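Local coordinates for DNA mismatch repair protein PMS1 (Saccharomyces cerevisiae, PDB 3H4L), which probably acts in DNA mismatch repair, binding ATP through an N-terminal domain of the gyrase, Hsp90, histidine kinase and MutL (GHKL) type, at residues Y181-A186 and S219-G224. Residues are numbered along the deposited sequence; the frame is centred on the assembly and turned at random.
Sequences YAIINA and SVFGAG
I183 reaches across to V220 and F221 where the ATP-binding module of the GHKL fold, carrying helix 167-184, meets the second module of this MutL-type N-terminal region. The C-terminal turn of that helix faces V220 and F221 of helix 213-221, and the contact is small and wholly apolar. In I183 the CG1 branch lies beside the backbone N and anti to the carbonyl carbon (chi1 -64°), and the extended chain carries CD1 out toward the other helix. There CD1 arrives at the rim of the F221 ring, close to the ring plane, with CE2 of F221 3.5 Å from CD1 of I183. The isoleucine and phenylalanine side chains cross at about a right angle. The same methyl also packs against V220, with CD1 of I183 4.2 Å from CG1 of V220. That valine methyl sits over one face of the F221 ring, 3.4 Å above its plane and displaced toward the rim. The other V220 branch, CG2, faces helix 167-184 and meets CB of A182 at 4.3 Å, so the two methyls of one valine touch successive residues. Around this cluster, F317 of strand 316-321 touches both I183 and F221, joining the two helices to the four-stranded sheet that holds strands 316-321 and 283-287; Y286 and F284 of strand 283-287 pack on I183 and F221 respectively. The backbone O of V220 is hydrogen-bonded to H78 of the second subunit, so the valine also borders that subunit. Helix 167-184 gives way at N185, which centres an inverse gamma turn and folds its side chain back on the preceding turn. Two donors of N185 converge on O of Y181: its backbone N, and ND2 at 2.6 Å, tilted 17° from the carbonyl plane.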
loop_
_atom_site.group_PDB
_atom_site.type_symbol
_atom_site.label_atom_id
_atom_site.label_comp_id
_atom_site.label_asym_id
_atom_site.label_seq_id
_atom_site.Cartn_x
_atom_site.Cartn_y
_atom_site.Cartn_z
ATOM N N TYR B 181 0.067 5.466 -16.000
ATOM C CA TYR B 181 1.434 5.802 -16.350
ATOM C C TYR B 181 2.333 4.566 -16.327
ATOM O O TYR B 181 3.229 4.414 -17.157
ATOM C CB TYR B 181 1.982 6.834 -15.365
ATOM C CG TYR B 181 1.566 8.273 -15.607
ATOM C CD1 TYR B 181 2.149 9.022 -16.628
ATOM C CD2 TYR B 181 0.640 8.905 -14.764
ATOM C CE1 TYR B 181 1.834 10.358 -16.802
ATOM C CE2 TYR B 181 0.318 10.237 -14.929
ATOM C CZ TYR B 181 0.919 10.964 -15.949
ATOM O OH TYR B 181 0.618 12.307 -16.110
ATOM N N ALA B 182 2.088 3.679 -15.370
ATOM C CA ALA B 182 2.907 2.481 -15.215
ATOM C C ALA B 182 2.691 1.419 -16.280
ATOM O O ALA B 182 3.620 0.689 -16.634
ATOM C CB ALA B 182 2.676 1.873 -13.838
ATOM N N ILE B 183 1.473 1.308 -16.789
ATOM C CA ILE B 183 1.231 0.295 -17.793
ATOM C C ILE B 183 1.863 0.624 -19.145
ATOM O O ILE B 183 2.346 -0.270 -19.839
ATOM C CB ILE B 183 -0.266 0.047 -17.968
ATOM C CG1 ILE B 183 -0.832 -0.524 -16.669
ATOM C CG2 ILE B 183 -0.508 -0.913 -19.122
ATOM C CD1 ILE B 183 -2.314 -0.749 -16.702
ATOM N N ILE B 184 1.890 1.899 -19.515
ATOM C CA ILE B 184 2.457 2.270 -20.801
ATOM C C ILE B 184 3.956 2.537 -20.764
ATOM O O ILE B 184 4.643 2.359 -21.765
ATOM C CB ILE B 184 1.769 3.515 -21.372
ATOM C CG1 ILE B 184 2.168 3.711 -22.841
ATOM C CG2 ILE B 184 2.166 4.739 -20.570
ATOM C CD1 ILE B 184 1.649 2.629 -23.788
ATOM N N ASN B 185 4.470 2.961 -19.618
ATOM C CA ASN B 185 5.892 3.260 -19.511
ATOM C C ASN B 185 6.772 2.087 -19.087
ATOM O O ASN B 185 7.263 2.018 -17.957
ATOM C CB ASN B 185 6.098 4.451 -18.585
ATOM C CG ASN B 185 5.564 5.734 -19.182
ATOM O OD1 ASN B 185 6.122 6.263 -20.142
ATOM N ND2 ASN B 185 4.468 6.236 -18.627
ATOM N N ALA B 186 6.971 1.184 -20.042
ATOM C CA ALA B 186 7.780 -0.013 -19.880
ATOM C C ALA B 186 9.230 0.299 -19.501
ATOM O O ALA B 186 9.828 -0.386 -18.675
ATOM C CB ALA B 186 7.751 -0.802 -21.176
ATOM N N SER B 219 1.286 -7.078 -13.282
ATOM C CA SER B 219 1.794 -6.613 -11.998
ATOM C C SER B 219 0.762 -5.678 -11.383
ATOM O O SER B 219 0.398 -5.802 -10.215
ATOM C CB SER B 219 3.103 -5.844 -12.186
ATOM O OG SER B 219 4.055 -6.635 -12.865
ATOM N N VAL B 220 0.285 -4.750 -12.199
ATOM C CA VAL B 220 -0.670 -3.747 -11.770
ATOM C C VAL B 220 -2.091 -4.252 -11.529
ATOM O O VAL B 220 -2.851 -3.614 -10.809
ATOM C CB VAL B 220 -0.672 -2.565 -12.796
ATOM C CG1 VAL B 220 -1.892 -1.683 -12.618
ATOM C CG2 VAL B 220 0.604 -1.743 -12.627
ATOM N N PHE B 221 -2.455 -5.393 -12.103
ATOM C CA PHE B 221 -3.813 -5.902 -11.920
ATOM C C PHE B 221 -3.901 -7.385 -11.590
ATOM O O PHE B 221 -4.951 -8.004 -11.777
ATOM C CB PHE B 221 -4.642 -5.624 -13.167
ATOM C CG PHE B 221 -5.000 -4.178 -13.352
ATOM C CD1 PHE B 221 -5.963 -3.579 -12.550
ATOM C CD2 PHE B 221 -4.394 -3.420 -14.350
ATOM C CE1 PHE B 221 -6.321 -2.251 -12.744
ATOM C CE2 PHE B 221 -4.746 -2.090 -14.549
ATOM C CZ PHE B 221 -5.710 -1.507 -13.746
ATOM N N GLY B 222 -2.800 -7.948 -11.100
ATOM C CA GLY B 222 -2.771 -9.353 -10.740
ATOM C C GLY B 222 -3.045 -10.265 -11.917
ATOM O O GLY B 222 -3.173 -9.800 -13.055
ATOM N N ALA B 223 -3.145 -11.565 -11.632
ATOM C CA ALA B 223 -3.402 -12.591 -12.640
ATOM C C ALA B 223 -4.748 -12.419 -13.339
ATOM O O ALA B 223 -4.942 -12.893 -14.461
ATOM C CB ALA B 223 -3.323 -13.967 -12.003
ATOM N N GLY B 224 -5.682 -11.751 -12.677
ATOM C CA GLY B 224 -6.978 -11.536 -13.293
ATOM C C GLY B 224 -6.865 -10.441 -14.335
ATOM O O GLY B 224 -7.725 -10.298 -15.205
#